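Sucrose 6(F)-phosphate phosphorylase (Thermoanaerobacterium thermosaccharolyticum DSM 571, PDB 6S9V) is a carbohydrate-active enzyme of the alpha-amylase family, built around a closed barrel of eight parallel strands with helices packed against it. Local coordinates at residues 71-74 with 75-78; 194-197 with 198-202. One frame throughout, in Å; residues are numbered along the deposited sequence.

Interaction 1: residues 71-74 with 75-78; sequences YSEI and EPKF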
loop_
_atom_site.group_PDB
_atom_site.type_symbol
_atom_site.label_atom_id
_atom_site.label_comp_id
_atom_site.label_asym_id
_atom_site.label_seq_id
_atom_site.Cartn_x
_atom_site.Cartn_y
_atom_site.Cartn_z
ATOM N N TYR A 71 16.445 -7.071 9.131
ATOM C CA TYR A 71 15.298 -6.680 9.937
ATOM C C TYR A 71 15.603 -6.664 11.432
ATOM O O TYR A 71 14.719 -6.338 12.232
ATOM C CB TYR A 71 14.114 -7.617 9.691
ATOM C CG TYR A 71 13.573 -7.631 8.281
ATOM C CD1 TYR A 71 14.102 -8.486 7.322
ATOM C CD2 TYR A 71 12.511 -6.817 7.918
ATOM C CE1 TYR A 71 13.589 -8.528 6.044
ATOM C CE2 TYR A 71 11.996 -6.842 6.630
ATOM C CZ TYR A 71 12.544 -7.693 5.698
ATOM O OH TYR A 71 12.018 -7.723 4.427
ATOM N N SER A 72 16.822 -7.020 11.825
ATOM C CA SER A 72 17.156 -7.133 13.240
ATOM C C SER A 72 17.437 -5.783 13.882
ATOM O O SER A 72 17.629 -5.719 15.100
ATOM C CB SER A 72 18.354 -8.068 13.419
ATOM O OG SER A 72 19.493 -7.561 12.744
ATOM N N GLU A 73 17.460 -4.706 13.104
ATOM C CA GLU A 73 17.574 -3.370 13.660
ATOM C C GLU A 73 16.796 -2.404 12.783
ATOM O O GLU A 73 16.563 -2.651 11.594
ATOM C CB GLU A 73 19.030 -2.897 13.783
ATOM C CG GLU A 73 19.727 -2.729 12.462
ATOM C CD GLU A 73 21.023 -1.934 12.549
ATOM O OE1 GLU A 73 21.583 -1.767 13.661
ATOM O OE2 GLU A 73 21.486 -1.483 11.482
ATOM N N ILE A 74 16.405 -1.300 13.391
ATOM C CA ILE A 74 15.867 -0.164 12.657
ATOM C C ILE A 74 17.037 0.656 12.126
ATOM O O ILE A 74 18.087 0.761 12.771
ATOM C CB ILE A 74 14.948 0.670 13.571
ATOM C CG1 ILE A 74 13.736 -0.168 14.013
ATOM C CG2 ILE A 74 14.532 1.964 12.877
ATOM C CD1 ILE A 74 12.913 -0.750 12.881
ATOM N N GLU A 75 16.871 1.222 10.935
ATOM C CA GLU A 75 17.869 2.126 10.374
ATOM C C GLU A 75 18.215 3.205 11.401
ATOM O O GLU A 75 17.328 3.961 11.814
ATOM C CB GLU A 75 17.330 2.741 9.085
ATOM C CG GLU A 75 18.058 3.995 8.593
ATOM C CD GLU A 75 19.552 3.809 8.491
ATOM O OE1 GLU A 75 19.995 2.728 8.052
ATOM O OE2 GLU A 75 20.282 4.754 8.851
ATOM N N PRO A 76 19.481 3.298 11.848
ATOM C CA PRO A 76 19.788 4.229 12.951
ATOM C C PRO A 76 19.510 5.690 12.644
ATOM O O PRO A 76 19.244 6.458 13.579
ATOM C CB PRO A 76 21.280 3.965 13.224
ATOM C CG PRO A 76 21.474 2.536 12.806
ATOM C CD PRO A 76 20.578 2.339 11.615
ATOM N N LYS A 77 19.525 6.104 11.372
ATOM C CA LYS A 77 19.085 7.458 11.045
ATOM C C LYS A 77 17.653 7.706 11.500
ATOM O O LYS A 77 17.276 8.847 11.793
ATOM C CB LYS A 77 19.172 7.697 9.534
ATOM C CG LYS A 77 20.548 8.024 8.981
ATOM C CD LYS A 77 20.540 7.990 7.448
ATOM C CE LYS A 77 19.750 9.138 6.836
ATOM N NZ LYS A 77 20.426 10.450 7.006
ATOM N N PHE A 78 16.839 6.655 11.559
ATOM C CA PHE A 78 15.431 6.791 11.902
ATOM C C PHE A 78 15.144 6.517 13.369
ATOM O O PHE A 78 14.221 7.121 13.926
ATOM C CB PHE A 78 14.590 5.848 11.034
ATOM C CG PHE A 78 14.797 6.041 9.551
ATOM C CD1 PHE A 78 15.188 7.265 9.045
ATOM C CD2 PHE A 78 14.598 4.991 8.663
ATOM C CE1 PHE A 78 15.385 7.443 7.683
ATOM C CE2 PHE A 78 14.795 5.171 7.301
ATOM C CZ PHE A 78 15.188 6.399 6.818
#

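Interaction 2: residues 194-197 with 198-202; sequences LEVF and KTFSN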
loop_
_atom_site.group_PDB
_atom_site.type_symbol
_atom_site.label_atom_id
_atom_site.label_comp_id
_atom_site.label_asym_id
_atom_site.label_seq_id
_atom_site.Cartn_x
_atom_site.Cartn_y
_atom_site.Cartn_z
ATOM N N LEU A 194 10.359 -16.435 9.042
ATOM C CA LEU A 194 9.857 -16.717 10.384
ATOM C C LEU A 194 10.575 -15.881 11.435
ATOM O O LEU A 194 9.956 -15.421 12.403
ATOM C CB LEU A 194 10.023 -18.199 10.715
ATOM C CG LEU A 194 9.114 -19.212 10.037
ATOM C CD1 LEU A 194 9.257 -20.561 10.733
ATOM C CD2 LEU A 194 7.681 -18.749 10.074
ATOM N N GLU A 195 11.889 -15.702 11.283
ATOM C CA GLU A 195 12.640 -14.894 12.233
ATOM C C GLU A 195 12.194 -13.438 12.196
ATOM O O GLU A 195 12.210 -12.763 13.229
ATOM C CB GLU A 195 14.140 -14.995 11.939
ATOM C CG GLU A 195 15.013 -14.159 12.867
ATOM C CD GLU A 195 14.823 -14.507 14.332
ATOM O OE1 GLU A 195 14.517 -15.681 14.636
ATOM O OE2 GLU A 195 14.953 -13.596 15.179
ATOM N N VAL A 196 11.774 -12.943 11.030
ATOM C CA VAL A 196 11.278 -11.574 10.958
ATOM C C VAL A 196 9.941 -11.453 11.680
ATOM O O VAL A 196 9.725 -10.506 12.443
ATOM C CB VAL A 196 11.175 -11.106 9.495
ATOM C CG1 VAL A 196 10.666 -9.662 9.443
ATOM C CG2 VAL A 196 12.525 -11.222 8.808
ATOM N N PHE A 197 9.028 -12.411 11.466
ATOM C CA PHE A 197 7.775 -12.426 12.222
ATOM C C PHE A 197 8.041 -12.392 13.725
ATOM O O PHE A 197 7.374 -11.663 14.475
ATOM C CB PHE A 197 6.944 -13.666 11.867
ATOM C CG PHE A 197 6.255 -13.599 10.523
ATOM C CD1 PHE A 197 5.736 -12.412 10.035
ATOM C CD2 PHE A 197 6.108 -14.747 9.758
ATOM C CE1 PHE A 197 5.098 -12.366 8.797
ATOM C CE2 PHE A 197 5.474 -14.709 8.526
ATOM C CZ PHE A 197 4.963 -13.522 8.049
ATOM N N LYS A 198 8.998 -13.196 14.188
ATOM C CA LYS A 198 9.330 -13.220 15.609
ATOM C C LYS A 198 9.847 -11.869 16.085
ATOM O O LYS A 198 9.455 -11.384 17.155
ATOM C CB LYS A 198 10.368 -14.312 15.859
ATOM C CG LYS A 198 10.764 -14.495 17.299
ATOM C CD LYS A 198 11.502 -15.811 17.484
ATOM C CE LYS A 198 11.767 -16.096 18.952
ATOM N NZ LYS A 198 12.932 -15.301 19.435
ATOM N N THR A 199 10.734 -11.253 15.307
ATOM C CA THR A 199 11.249 -9.928 15.648
ATOM C C THR A 199 10.127 -8.898 15.687
ATOM O O THR A 199 9.993 -8.144 16.660
ATOM C CB THR A 199 12.323 -9.532 14.638
ATOM O OG1 THR A 199 13.408 -10.470 14.717
ATOM C CG2 THR A 199 12.835 -8.120 14.910
ATOM N N PHE A 200 9.303 -8.862 14.634
ATOM C CA PHE A 200 8.177 -7.936 14.589
ATOM C C PHE A 200 7.280 -8.117 15.806
ATOM O O PHE A 200 6.918 -7.149 16.481
ATOM C CB PHE A 200 7.353 -8.149 13.313
ATOM C CG PHE A 200 7.987 -7.586 12.041
ATOM C CD1 PHE A 200 9.276 -7.096 12.040
ATOM C CD2 PHE A 200 7.266 -7.550 10.851
ATOM C CE1 PHE A 200 9.835 -6.590 10.887
ATOM C CE2 PHE A 200 7.827 -7.029 9.683
ATOM C CZ PHE A 200 9.105 -6.552 9.706
ATOM N N SER A 201 6.892 -9.363 16.084
ATOM C CA SER A 201 5.998 -9.634 17.203
ATOM C C SER A 201 6.621 -9.200 18.521
ATOM O O SER A 201 5.916 -8.750 19.434
ATOM C CB SER A 201 5.664 -11.127 17.241
ATOM O OG SER A 201 4.858 -11.433 18.357
ATOM N N ASN A 202 7.938 -9.369 18.652
ATOM C CA ASN A 202 8.622 -9.004 19.883
ATOM C C ASN A 202 8.467 -7.520 20.199
ATOM O O ASN A 202 8.500 -7.129 21.371
ATOM C CB ASN A 202 10.103 -9.375 19.766
ATOM C CG ASN A 202 10.879 -9.078 21.028
ATOM O OD1 ASN A 202 11.577 -8.066 21.119
ATOM N ND2 ASN A 202 10.767 -9.961 22.012
#

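Interaction 1: residues 71-74 with 75-78
F78, which rests its CB near I74, gives its backbone N-H to E75 O, with F78 N 2.7 Å from E75 O. This bond closes a type III beta turn over E75-F78, with P76 and K77 at its two corners. E75 also grips the turn with its side chain. Its CG lies anti to the backbone N (chi1 163°), and the bend at chi2 (52°) swings the carboxylate back over the turn, where E75 OE2 accepts from K77 N at 3.0 Å. The N-H points well at the oxygen (162°), although it comes from above the carboxylate plane. E75 thus accepts twice, through its carbonyl and its carboxylate, which ties down the N-H groups of both K77 and F78. The same fold of the chain carries E75 CG over one face of the F78 ring, 3.6 Å above its plane and displaced toward the rim.

At the junction of 71-74 with 75-78, the proline packs without bonding. I74 O sits 3.2 Å from P76 CD, and P76 N has no hydrogen to offer it. The E73 side chain crosses that of P76 at about a right angle, E73 OE2 3.9 Å from P76 CD. E73 OE2 and E75 OE1 stay 5.6 Å apart, a like-charge pair that might repel mildly at this surface. I74 touches F78 lightly through its CG2, 4.3 Å from F78 CB.

The rest of I74 turns inward onto W81 and I84 of helix 81-88 and onto P57, while F78 leans on P27 and D28. Y71 secures the start of the segment, its carbonyl bonded to W81 NE1 and its OH to M98 N, so this loop between strand 51-54 and helix 81-88 is fastened to that helix and to M98, just past strand 92-97.

Interaction 2: residues 194-197 with 198-202
Residues 194-202 form a regular alpha-helical run in which K198, T199, F200 and S201 donate their N-H to the carbonyls four residues back, the bond from F200 N to V196 O being nearly straight at 2.8 Å (177°). E195 O takes two donors: T199 N and T199 OG1, each 3.0 Å away, reach it from opposite faces of its carbonyl plane. The T199 hydroxyl sits beside its own backbone N (chi1 -62°), and from there it turns back to the previous helical turn, a common habit of helical threonines. E195 bends at chi2, bringing its OE2 to 3.5 Å from T199 OG1 and its OE1 near K198 CD, the two side chains crossing at a slant; E195 OE2 and K198 NZ remain 5.0 Å apart, so any attraction acts at a distance.

On the inward side V196 and F200 lie side by side. V196 CG1 makes a CH-pi contact over one face of the F200 ring, 3.6 Å from its centroid. S201 OG bonds to Y245 O, just past helix 230-244. F197 and F200 press helix 187-202 onto strands 92-97 and 207-210 of the TIM barrel, while L194 and F197 meet helix 230-244.

Interaction 1 lies in a loop and is largely a surface contact; interaction 2 is partly buried, with V196, F197 and F200 facing the barrel and E195 and K198 facing solvent. The loop holds its shape by a turn and a carboxylate taking a backbone N-H, whereas the helix has repeated carbonyl bonds and a hydroxyl doubling one of them. In each, one aliphatic carbon lies over a phenylalanine face. The two meet through Y71: its CD1 is 3.5 Å from V196 CG2, and its ring also packs against F200 CZ. The loop from barrel strand 51-54 thereby lies against helix 187-202, which leads into strand 207-210 at the end of the long connection from strand 92-97.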